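Local coordinates for protein homoserine dehydrogenase (Staphylococcus aureus M1064, PDB 4PG7) that catalyses the NAD(P)-dependent interconversion of homoserine and aspartate semialdehyde in the aspartate pathway of amino-acid biosynthesis, at residues K69-P72 against L73-Q77; E104-V107 against D108-R111; S182-I185 against L186-T190; E392-L395 against K396-P400; E428-K432 against H433-V437. One frame throughout, in Å; residues are numbered along the deposited sequence.

Contacts 1 and 2 belong to the NAD-binding part of the chain, with centres about 26 Å apart and no touch between them. Contact 3 lies on helix 180-192, within the homoserine dehydrogenase family region. Contacts 4 and 5 belong to the C-terminal ACT domain. Their centres are about 12 Å apart, and Ile398 and Pro400 pack against Leu429. Contacts 1 and 4 are about 70 Å apart between centres, on opposite sides of the chain's centre. The bound lysine sits in a pocket of Arg246, Gly250, Thr252, Asp438 and Lys439. The side chain of Met189 in contact 3 is about 10 Å from the bound lysine. The side chain of Val437 in contact 5 is about 9 Å from the bound lysine.

Contact 1 of 5, residues K69-P72 against L73-Q77; sequences KKRP and LNISQ
Arg71 and Ile75 make the main apolar touch of this turn. Arg71 CD lies 3.6 Å from Ile75 CG2, and the two side chains run aslant of each other. Pro72 joins from beside Ile75 and points the same way, with Pro72 CD 4.0 Å from Ile75 CG1. The two branches of Ile75 thus serve different neighbours. CG2, anti to the backbone N, takes the arginine, and CG1 takes the proline ring. Asn74 OD1 reaches back to Pro72 CB at 3.7 Å.

The backbone brings these groups together by turning at Leu73 and Asn74, both with helical angles. Ile75 N donates to Pro72 O at 3.2 Å, but the bond is bent and weak. The next carbonyl is gripped more firmly. Ser76 OG donates to Leu73 O at 2.7 Å, reaching it 17° from the carbonyl plane.

Farther out, the Arg71 chain runs extended from CG to NE. Its guanidinium carries Lys69 CD over one face, 3.7 Å above the plane and toward the rim. Arg71 NH2 is held by Asp66 O. Leu31 and Leu80 press on both Arg71 and Ile75.

The turn is part of the surface loop that links strand 55-63 to strand 80-81, an outermost strand of the parallel sheet in this chain. Such a loop beside the probable glycine-rich turn fits a Rossmann-type NAD-binding domain.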
# COMPACT_ATOMS: atom_id res chain seq x y z
N LYS A 69 29.01 -7.27 -30.33
CA LYS A 69 28.00 -6.21 -30.50
C LYS A 69 28.47 -4.84 -29.99
O LYS A 69 29.07 -4.74 -28.91
CB LYS A 69 26.70 -6.62 -29.79
CG LYS A 69 25.64 -5.55 -29.65
CD LYS A 69 24.41 -6.07 -28.90
CE LYS A 69 23.48 -4.92 -28.53
NZ LYS A 69 22.12 -5.39 -28.13
N LYS A 70 28.19 -3.78 -30.75
CA LYS A 70 28.58 -2.43 -30.35
C LYS A 70 27.78 -2.01 -29.13
O LYS A 70 26.57 -2.26 -29.05
CB LYS A 70 28.38 -1.43 -31.49
N ARG A 71 28.47 -1.38 -28.20
CA ARG A 71 27.91 -0.98 -26.92
C ARG A 71 28.41 0.41 -26.55
O ARG A 71 29.39 0.86 -27.11
CB ARG A 71 28.29 -1.98 -25.83
CG ARG A 71 27.54 -3.31 -25.94
CD ARG A 71 27.94 -4.33 -24.88
NE ARG A 71 27.60 -5.69 -25.32
CZ ARG A 71 26.38 -6.22 -25.30
NH1 ARG A 71 25.35 -5.52 -24.86
NH2 ARG A 71 26.18 -7.46 -25.73
N PRO A 72 27.72 1.09 -25.62
CA PRO A 72 28.28 2.39 -25.25
C PRO A 72 29.69 2.25 -24.65
O PRO A 72 30.11 1.15 -24.25
CB PRO A 72 27.26 2.96 -24.24
CG PRO A 72 26.04 2.10 -24.36
CD PRO A 72 26.49 0.76 -24.88
N LEU A 73 30.40 3.37 -24.60
CA LEU A 73 31.79 3.40 -24.18
C LEU A 73 32.01 2.88 -22.74
O LEU A 73 33.02 2.21 -22.45
CB LEU A 73 32.30 4.84 -24.28
CG LEU A 73 33.77 5.09 -23.97
CD1 LEU A 73 34.66 4.32 -24.94
CD2 LEU A 73 34.04 6.59 -24.04
N ASN A 74 31.07 3.19 -21.85
CA ASN A 74 31.24 2.84 -20.45
C ASN A 74 31.34 1.31 -20.32
O ASN A 74 32.16 0.80 -19.54
CB ASN A 74 30.13 3.46 -19.59
CG ASN A 74 28.82 2.68 -19.67
OD1 ASN A 74 28.26 2.47 -20.76
ND2 ASN A 74 28.33 2.24 -18.52
N ILE A 75 30.57 0.60 -21.14
CA ILE A 75 30.53 -0.86 -21.10
C ILE A 75 31.84 -1.48 -21.51
O ILE A 75 32.24 -2.48 -20.91
CB ILE A 75 29.40 -1.47 -21.97
CG1 ILE A 75 28.03 -0.92 -21.56
CG2 ILE A 75 29.42 -2.99 -21.87
CD1 ILE A 75 27.66 -1.12 -20.10
N SER A 76 32.52 -0.89 -22.49
CA SER A 76 33.80 -1.43 -22.94
C SER A 76 34.86 -1.44 -21.83
O SER A 76 35.91 -2.04 -22.03
CB SER A 76 34.32 -0.68 -24.18
OG SER A 76 34.72 0.65 -23.88
N GLN A 77 34.62 -0.81 -20.69
CA GLN A 77 35.59 -0.83 -19.58
C GLN A 77 35.53 -2.15 -18.82
O GLN A 77 36.45 -2.51 -18.11
CB GLN A 77 35.32 0.33 -18.61

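Contact 2 of 5, residues E104-V107 against D108-R111; sequences EPTV and DWLR
Pro105 and Trp109 run alongside each other in the same direction at the start of helix 106-115. This helix is the crossover of a beta-alpha-beta unit between strands 95-98 and 119-122, in the parallel sheet of the NAD-binding domain. Pro105 holds the N-cap position and follows a cis peptide bond. Its CG is 3.5 Å from Trp109 CZ2, and its CB is 3.7 Å from Trp109 NE1, so the pyrrolidine lies along the NE1-CE2-CZ2 side of the indole.

The indole also lies against the backbone of the first turn. Pro105 O stands 3.5 Å above one face of the Trp109 ring, offset toward the rim. Thr106 CA sits over that same face. Trp109 CG is anti to the carbonyl carbon (chi1 -64°), which folds the ring back toward the helix start.

Two residues on, Val107 and Arg111 cross at a slant. Thr106 OG1 bonds Gly101 O, which ties the helix start to the preceding loop. Leu110 packs on Glu98 of strand 95-98 and on Leu135 of helix 129-141, and the Arg111 chain runs over Leu134, Leu135 and Leu138 of that helix.

Backbone bonds hold the turn. Trp109 N donates to Pro105 O at 3.2 Å, and Arg111 N to Val107 O at 2.9 Å. Arg111 bends at chi3 (95°), and its CD lies 4.1 Å from Val107 CG1.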
# COMPACT_ATOMS: atom_id res chain seq x y z
N GLU A 104 15.41 -21.94 -18.33
CA GLU A 104 16.50 -22.80 -18.72
C GLU A 104 17.34 -22.08 -19.76
O GLU A 104 16.81 -21.54 -20.73
CB GLU A 104 15.95 -24.12 -19.25
CG GLU A 104 15.01 -24.79 -18.26
CD GLU A 104 14.29 -26.00 -18.84
OE1 GLU A 104 13.16 -26.28 -18.38
OE2 GLU A 104 14.84 -26.65 -19.75
N PRO A 105 18.67 -22.02 -19.55
CA PRO A 105 19.44 -22.65 -18.48
C PRO A 105 19.62 -21.79 -17.21
O PRO A 105 20.36 -22.19 -16.30
CB PRO A 105 20.80 -22.86 -19.15
CG PRO A 105 20.93 -21.70 -20.08
CD PRO A 105 19.54 -21.22 -20.43
N THR A 106 18.94 -20.65 -17.14
CA THR A 106 19.22 -19.64 -16.12
C THR A 106 19.11 -20.14 -14.68
O THR A 106 19.98 -19.85 -13.86
CB THR A 106 18.28 -18.43 -16.28
OG1 THR A 106 18.31 -18.00 -17.64
CG2 THR A 106 18.71 -17.26 -15.40
N VAL A 107 18.06 -20.88 -14.38
CA VAL A 107 17.87 -21.38 -13.01
C VAL A 107 19.02 -22.31 -12.58
O VAL A 107 19.47 -22.24 -11.44
CB VAL A 107 16.49 -22.06 -12.82
CG1 VAL A 107 16.42 -22.78 -11.48
CG2 VAL A 107 15.40 -21.02 -12.89
N ASP A 108 19.48 -23.16 -13.49
CA ASP A 108 20.63 -24.03 -13.21
C ASP A 108 21.91 -23.23 -12.92
O ASP A 108 22.69 -23.62 -12.06
CB ASP A 108 20.87 -25.02 -14.36
CG ASP A 108 19.80 -26.10 -14.46
OD1 ASP A 108 19.16 -26.45 -13.42
OD2 ASP A 108 19.59 -26.61 -15.58
N TRP A 109 22.10 -22.12 -13.63
CA TRP A 109 23.20 -21.22 -13.35
C TRP A 109 23.13 -20.74 -11.91
O TRP A 109 24.14 -20.71 -11.21
CB TRP A 109 23.19 -20.00 -14.27
CG TRP A 109 23.38 -20.30 -15.71
CD1 TRP A 109 23.76 -21.48 -16.26
CD2 TRP A 109 23.25 -19.37 -16.79
NE1 TRP A 109 23.86 -21.35 -17.62
CE2 TRP A 109 23.55 -20.07 -17.97
CE3 TRP A 109 22.88 -18.02 -16.87
CZ2 TRP A 109 23.50 -19.46 -19.23
CZ3 TRP A 109 22.83 -17.42 -18.13
CH2 TRP A 109 23.15 -18.14 -19.28
N LEU A 110 21.93 -20.37 -11.48
CA LEU A 110 21.75 -19.83 -10.14
C LEU A 110 21.94 -20.93 -9.08
O LEU A 110 22.53 -20.67 -8.02
CB LEU A 110 20.40 -19.14 -10.00
CG LEU A 110 20.15 -18.00 -11.00
CD1 LEU A 110 18.80 -17.37 -10.74
CD2 LEU A 110 21.23 -16.94 -10.98
N ARG A 111 21.48 -22.14 -9.38
CA ARG A 111 21.70 -23.29 -8.49
C ARG A 111 23.20 -23.52 -8.28
O ARG A 111 23.67 -23.75 -7.17
CB ARG A 111 21.06 -24.55 -9.06
CG ARG A 111 19.53 -24.51 -9.08
CD ARG A 111 18.92 -25.59 -9.97
NE ARG A 111 18.57 -26.78 -9.21
CZ ARG A 111 19.39 -27.81 -8.97
NH1 ARG A 111 20.63 -27.83 -9.45
NH2 ARG A 111 18.96 -28.83 -8.26

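Contact 3 of 5, residues S182-I185 against L186-T190; sequences SNFI and LSKMT
Lys188 CE approaches the Phe184 ring obliquely, 3.7 Å from Phe184 CZ, and the ring also stacks with Phe208. Phe184 and Lys188 leave the helix side by side. Both have CG anti to the backbone N, and the lysine then bends at chi2 and chi3. Its NZ forms a salt bridge with Glu192.

The Asn183 amide is the other flat group. Its OD1 accepts from a water at 2.7 Å, and the same water donates to Ser187 OG at 2.8 Å. Asn183 ND2 bonds Asp299 O and Val297 O, while Ser187 OG is bonded to Glu298 OE1 and Asp299 N, which fastens one turn of helix 180-192 to the segment before strand 302-308.

On the apolar side, the Met189 and Ile185 side chains pass at a slant, with Met189 SD 4.2 Å from Ile185 CG2. Leu186 O is gripped twice, by Thr190 N at 3.0 Å and by Thr190 OG1 at 2.7 Å, from opposite faces of its plane.

Asn183 and Ser187 are buried polar residues, yet each has several partners. Their shared water and outside bonds probably fix the rotation of both groups.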
# COMPACT_ATOMS: atom_id res chain seq x y z
N SER A 182 -3.89 -4.35 -19.70
CA SER A 182 -5.29 -4.75 -19.71
C SER A 182 -6.18 -3.79 -18.96
O SER A 182 -7.29 -3.52 -19.37
CB SER A 182 -5.49 -6.11 -19.07
OG SER A 182 -5.04 -7.14 -19.92
N ASN A 183 -5.70 -3.29 -17.83
CA ASN A 183 -6.47 -2.32 -17.09
C ASN A 183 -6.63 -1.04 -17.88
O ASN A 183 -7.72 -0.45 -17.89
CB ASN A 183 -5.84 -2.02 -15.74
CG ASN A 183 -6.84 -1.45 -14.78
OD1 ASN A 183 -7.94 -2.02 -14.62
ND2 ASN A 183 -6.51 -0.34 -14.13
N PHE A 184 -5.57 -0.61 -18.55
CA PHE A 184 -5.65 0.57 -19.43
C PHE A 184 -6.74 0.40 -20.48
O PHE A 184 -7.55 1.30 -20.71
CB PHE A 184 -4.30 0.84 -20.11
CG PHE A 184 -4.32 2.07 -21.00
CD1 PHE A 184 -3.96 3.31 -20.50
CD2 PHE A 184 -4.72 1.98 -22.32
CE1 PHE A 184 -4.01 4.46 -21.33
CE2 PHE A 184 -4.77 3.10 -23.14
CZ PHE A 184 -4.42 4.35 -22.64
N ILE A 185 -6.77 -0.77 -21.11
CA ILE A 185 -7.74 -1.03 -22.16
C ILE A 185 -9.15 -0.98 -21.61
O ILE A 185 -10.04 -0.36 -22.22
CB ILE A 185 -7.43 -2.39 -22.83
CG1 ILE A 185 -6.17 -2.26 -23.67
CG2 ILE A 185 -8.59 -2.85 -23.71
CD1 ILE A 185 -5.52 -3.57 -24.08
N LEU A 186 -9.38 -1.64 -20.47
CA LEU A 186 -10.73 -1.62 -19.87
C LEU A 186 -11.17 -0.20 -19.47
O LEU A 186 -12.33 0.16 -19.63
CB LEU A 186 -10.82 -2.59 -18.70
CG LEU A 186 -10.74 -4.08 -19.05
CD1 LEU A 186 -10.71 -4.92 -17.79
CD2 LEU A 186 -11.90 -4.49 -19.92
N SER A 187 -10.24 0.60 -18.95
CA SER A 187 -10.53 2.00 -18.61
C SER A 187 -10.91 2.80 -19.85
O SER A 187 -11.84 3.59 -19.83
CB SER A 187 -9.33 2.65 -17.92
OG SER A 187 -9.11 2.05 -16.65
N LYS A 188 -10.18 2.59 -20.94
CA LYS A 188 -10.46 3.28 -22.19
C LYS A 188 -11.85 2.92 -22.73
O LYS A 188 -12.61 3.80 -23.11
CB LYS A 188 -9.38 2.91 -23.21
CG LYS A 188 -9.50 3.63 -24.54
CD LYS A 188 -9.11 5.10 -24.46
CE LYS A 188 -7.61 5.28 -24.27
NZ LYS A 188 -7.23 6.70 -24.49
N MET A 189 -12.16 1.62 -22.76
CA MET A 189 -13.46 1.16 -23.21
C MET A 189 -14.54 1.82 -22.39
O MET A 189 -15.53 2.34 -22.92
CB MET A 189 -13.59 -0.36 -23.08
CG MET A 189 -12.71 -1.15 -24.03
SD MET A 189 -12.77 -2.93 -23.74
CE MET A 189 -14.45 -3.26 -24.25
N THR A 190 -14.32 1.83 -21.08
CA THR A 190 -15.30 2.34 -20.16
C THR A 190 -15.49 3.86 -20.28
O THR A 190 -16.62 4.33 -20.43
CB THR A 190 -14.92 1.99 -18.72
OG1 THR A 190 -14.78 0.56 -18.59
CG2 THR A 190 -15.97 2.53 -17.73
O HOH W 1 -9.93 -0.42 -15.62

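Contact 4 of 5, residues E392-L395 against K396-P400; sequences ENEL and KAILP
Leu395 and Leu399 meet at the last turn of helix 388-398, where the backbone bonds change pattern. Leu399 N donates to Leu395 O at 2.9 Å. That oxygen also takes a weak second bond from Ile398 N at 3.2 Å. The main acceptor of Ile398 N is Glu394 O, 2.9 Å away with an N-H...O angle of 137°. One donor is thus shared between two carbonyls as the helix ends. Earlier in the helix the bonds are regular, with Lys396 N on Glu392 O and Ala397 N on Asn393 O.

The side-chain charges are less closely matched. Lys396 NZ is 5.1 Å from Glu392 OE2, too far for a salt bridge, so any attraction is probably weak. Between these two residues the touch is aliphatic, Glu392 CG to Lys396 CD at 3.9 Å. Glu394 OE1 probably bonds Tyr435 OH, although the modelled distance is unusually short.

Ile398 CG1 falls between the backbone N and the carbonyl carbon (chi1 69°), and its CG2 turns to Glu394 CG at 3.9 Å. Leu395 packs on Ala417 and Leu405 of the sheet and on Ile430 of helix 427-432. This is the first helix of an ACT domain, a beta-alpha-beta-beta-alpha-beta fold with both helices against its sheet.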
# COMPACT_ATOMS: atom_id res chain seq x y z
N GLU A 392 -36.60 -13.26 -14.89
CA GLU A 392 -36.34 -13.11 -13.46
C GLU A 392 -37.12 -14.13 -12.61
O GLU A 392 -36.56 -14.74 -11.70
CB GLU A 392 -36.70 -11.68 -13.00
CG GLU A 392 -36.36 -11.40 -11.54
CD GLU A 392 -36.63 -9.96 -11.13
OE1 GLU A 392 -37.59 -9.34 -11.64
OE2 GLU A 392 -35.88 -9.45 -10.27
N ASN A 393 -38.40 -14.30 -12.91
CA ASN A 393 -39.22 -15.27 -12.21
C ASN A 393 -38.71 -16.68 -12.38
O ASN A 393 -38.64 -17.42 -11.39
CB ASN A 393 -40.68 -15.23 -12.69
CG ASN A 393 -41.40 -13.96 -12.28
OD1 ASN A 393 -41.04 -13.30 -11.29
ND2 ASN A 393 -42.43 -13.62 -13.04
N GLU A 394 -38.36 -17.07 -13.61
CA GLU A 394 -37.80 -18.40 -13.80
C GLU A 394 -36.52 -18.59 -12.99
O GLU A 394 -36.32 -19.64 -12.39
CB GLU A 394 -37.55 -18.79 -15.26
CG GLU A 394 -37.02 -20.22 -15.32
CD GLU A 394 -37.25 -20.92 -16.65
OE1 GLU A 394 -37.23 -20.22 -17.69
OE2 GLU A 394 -37.40 -22.18 -16.63
N LEU A 395 -35.63 -17.59 -13.01
CA LEU A 395 -34.39 -17.70 -12.24
C LEU A 395 -34.66 -17.87 -10.77
O LEU A 395 -34.00 -18.66 -10.11
CB LEU A 395 -33.48 -16.48 -12.39
CG LEU A 395 -32.65 -16.33 -13.67
CD1 LEU A 395 -31.80 -15.07 -13.60
CD2 LEU A 395 -31.78 -17.58 -13.87
N LYS A 396 -35.60 -17.10 -10.25
CA LYS A 396 -36.00 -17.22 -8.84
C LYS A 396 -36.48 -18.63 -8.51
O LYS A 396 -36.13 -19.17 -7.47
CB LYS A 396 -37.09 -16.21 -8.48
CG LYS A 396 -36.53 -14.82 -8.23
CD LYS A 396 -37.51 -13.71 -8.58
CE LYS A 396 -38.75 -13.65 -7.70
NZ LYS A 396 -39.32 -12.27 -7.76
N ALA A 397 -37.20 -19.25 -9.43
CA ALA A 397 -37.68 -20.60 -9.22
C ALA A 397 -36.57 -21.63 -9.31
O ALA A 397 -36.58 -22.62 -8.59
CB ALA A 397 -38.76 -20.93 -10.24
N ILE A 398 -35.60 -21.41 -10.19
CA ILE A 398 -34.64 -22.49 -10.46
C ILE A 398 -33.38 -22.39 -9.58
O ILE A 398 -32.76 -23.41 -9.28
CB ILE A 398 -34.28 -22.63 -11.96
CG1 ILE A 398 -33.46 -21.45 -12.45
CG2 ILE A 398 -35.52 -22.80 -12.82
CD1 ILE A 398 -32.69 -21.78 -13.71
N LEU A 399 -33.01 -21.19 -9.15
CA LEU A 399 -31.76 -21.02 -8.43
C LEU A 399 -31.86 -21.64 -7.05
O LEU A 399 -32.92 -21.59 -6.44
CB LEU A 399 -31.43 -19.54 -8.27
CG LEU A 399 -30.91 -18.85 -9.53
CD1 LEU A 399 -30.85 -17.35 -9.29
CD2 LEU A 399 -29.56 -19.39 -9.95
N PRO A 400 -30.77 -22.23 -6.56
CA PRO A 400 -30.75 -22.57 -5.12
C PRO A 400 -30.71 -21.29 -4.29
O PRO A 400 -30.70 -20.18 -4.85
CB PRO A 400 -29.44 -23.36 -4.94
CG PRO A 400 -28.56 -22.92 -6.09
CD PRO A 400 -29.46 -22.41 -7.20

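Contact 5 of 5, residues E428-K432 against H433-V437; sequences ELITK and HGYEV
Ile430 packs tightly against Tyr435 and Val437 where helix 427-432 turns into strand 436-444. Its CG2 branch, anti to the backbone N, does the touching. Ile430 CG2 lies 3.6 Å from Tyr435 CB and 3.7 Å from Val437 CG2. The isoleucine crosses Tyr435 at a slant and Val437 at about a right angle. Ile398 of helix 388-398, with Val379 and Val381 of strand 375-382, closes round it.

The helix ends in a Schellman motif. Gly434 takes a positive phi of 94°. Gly434 N donates to Thr431 O at 3.0 Å, from well above the carbonyl plane. Tyr435 N closes the wider loop on Ile430 O at 3.3 Å, a weak bond. The contact of Ile430 with Tyr435 is the apolar pairing that goes with this motif. The tyrosine ring has Ile430 O at its edge and meets the Phe391 ring, and the partner of its OH is Glu394.

The outer side is looser. His433 is exposed, with Leu429 CD1 in plane at its ring edge, 3.9 Å from His433 CD2. A water bridges Thr431 and the following strand. It donates to Thr431 OG1 at 2.7 Å and to Tyr435 O at 3.0 Å, and accepts from Val437 N at 2.8 Å. Thr431 OG1 also bonds Glu427 O.

Strand 436-444 runs on to Asp438 and Lys439 of the lysine pocket. Helix and strand are thus joined in two ways, by the buried apolar pair inside and by a water outside. Three bonds hold this water, so it can stand in for a direct polar link.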
# COMPACT_ATOMS: atom_id res chain seq x y z
N GLU A 428 -24.32 -24.33 -15.30
CA GLU A 428 -24.83 -25.63 -15.76
C GLU A 428 -26.31 -25.75 -15.52
O GLU A 428 -27.05 -26.23 -16.35
CB GLU A 428 -24.13 -26.76 -15.00
CG GLU A 428 -22.67 -26.96 -15.42
CD GLU A 428 -22.14 -28.34 -15.05
OE1 GLU A 428 -20.95 -28.58 -15.36
OE2 GLU A 428 -22.89 -29.17 -14.46
N LEU A 429 -26.72 -25.29 -14.35
CA LEU A 429 -28.10 -25.31 -13.98
C LEU A 429 -28.97 -24.50 -14.98
O LEU A 429 -30.01 -24.97 -15.45
CB LEU A 429 -28.22 -24.75 -12.56
CG LEU A 429 -29.63 -24.50 -12.08
CD1 LEU A 429 -30.37 -25.83 -11.91
CD2 LEU A 429 -29.57 -23.76 -10.75
N ILE A 430 -28.53 -23.29 -15.27
CA ILE A 430 -29.26 -22.42 -16.20
C ILE A 430 -29.30 -23.06 -17.60
O ILE A 430 -30.32 -23.00 -18.28
CB ILE A 430 -28.66 -21.01 -16.18
CG1 ILE A 430 -28.99 -20.35 -14.84
CG2 ILE A 430 -29.21 -20.14 -17.31
CD1 ILE A 430 -28.18 -19.12 -14.51
N THR A 431 -28.19 -23.68 -17.98
CA THR A 431 -28.07 -24.41 -19.25
C THR A 431 -29.04 -25.58 -19.34
O THR A 431 -29.74 -25.72 -20.35
CB THR A 431 -26.61 -24.87 -19.48
OG1 THR A 431 -25.78 -23.71 -19.59
CG2 THR A 431 -26.47 -25.70 -20.74
N LYS A 432 -29.15 -26.39 -18.28
CA LYS A 432 -30.09 -27.51 -18.31
C LYS A 432 -31.56 -27.07 -18.31
O LYS A 432 -32.43 -27.86 -18.70
CB LYS A 432 -29.76 -28.55 -17.23
CG LYS A 432 -30.13 -28.14 -15.82
CD LYS A 432 -30.60 -29.29 -14.91
CE LYS A 432 -29.84 -29.34 -13.59
NZ LYS A 432 -30.52 -30.22 -12.59
N HIS A 433 -31.83 -25.85 -17.87
CA HIS A 433 -33.17 -25.25 -18.01
C HIS A 433 -33.43 -24.55 -19.35
O HIS A 433 -34.38 -23.80 -19.50
CB HIS A 433 -33.46 -24.31 -16.84
CG HIS A 433 -33.90 -25.04 -15.61
ND1 HIS A 433 -35.18 -25.50 -15.46
CD2 HIS A 433 -33.21 -25.49 -14.55
CE1 HIS A 433 -35.28 -26.16 -14.33
NE2 HIS A 433 -34.09 -26.17 -13.75
N GLY A 434 -32.53 -24.76 -20.31
CA GLY A 434 -32.82 -24.41 -21.68
C GLY A 434 -32.33 -23.04 -22.11
O GLY A 434 -32.72 -22.59 -23.16
N TYR A 435 -31.52 -22.35 -21.29
CA TYR A 435 -30.97 -21.08 -21.68
C TYR A 435 -29.58 -21.21 -22.26
O TYR A 435 -28.78 -22.04 -21.80
CB TYR A 435 -30.86 -20.14 -20.51
CG TYR A 435 -32.15 -19.73 -19.93
CD1 TYR A 435 -32.80 -18.60 -20.40
CD2 TYR A 435 -32.72 -20.45 -18.90
CE1 TYR A 435 -33.99 -18.19 -19.85
CE2 TYR A 435 -33.91 -20.05 -18.33
CZ TYR A 435 -34.55 -18.92 -18.81
OH TYR A 435 -35.74 -18.51 -18.26
N GLU A 436 -29.32 -20.43 -23.30
CA GLU A 436 -28.01 -20.30 -23.84
C GLU A 436 -27.26 -19.30 -22.99
O GLU A 436 -27.60 -18.13 -22.98
CB GLU A 436 -28.09 -19.75 -25.27
CG GLU A 436 -26.73 -19.64 -25.94
CD GLU A 436 -26.02 -20.97 -26.09
OE1 GLU A 436 -26.66 -22.04 -26.03
OE2 GLU A 436 -24.81 -20.94 -26.29
N VAL A 437 -26.24 -19.77 -22.30
CA VAL A 437 -25.43 -18.91 -21.47
C VAL A 437 -24.25 -18.43 -22.30
O VAL A 437 -23.43 -19.23 -22.71
CB VAL A 437 -24.91 -19.67 -20.21
CG1 VAL A 437 -23.96 -18.79 -19.42
CG2 VAL A 437 -26.08 -20.11 -19.34
O HOH W 2 -25.87 -22.56 -22.07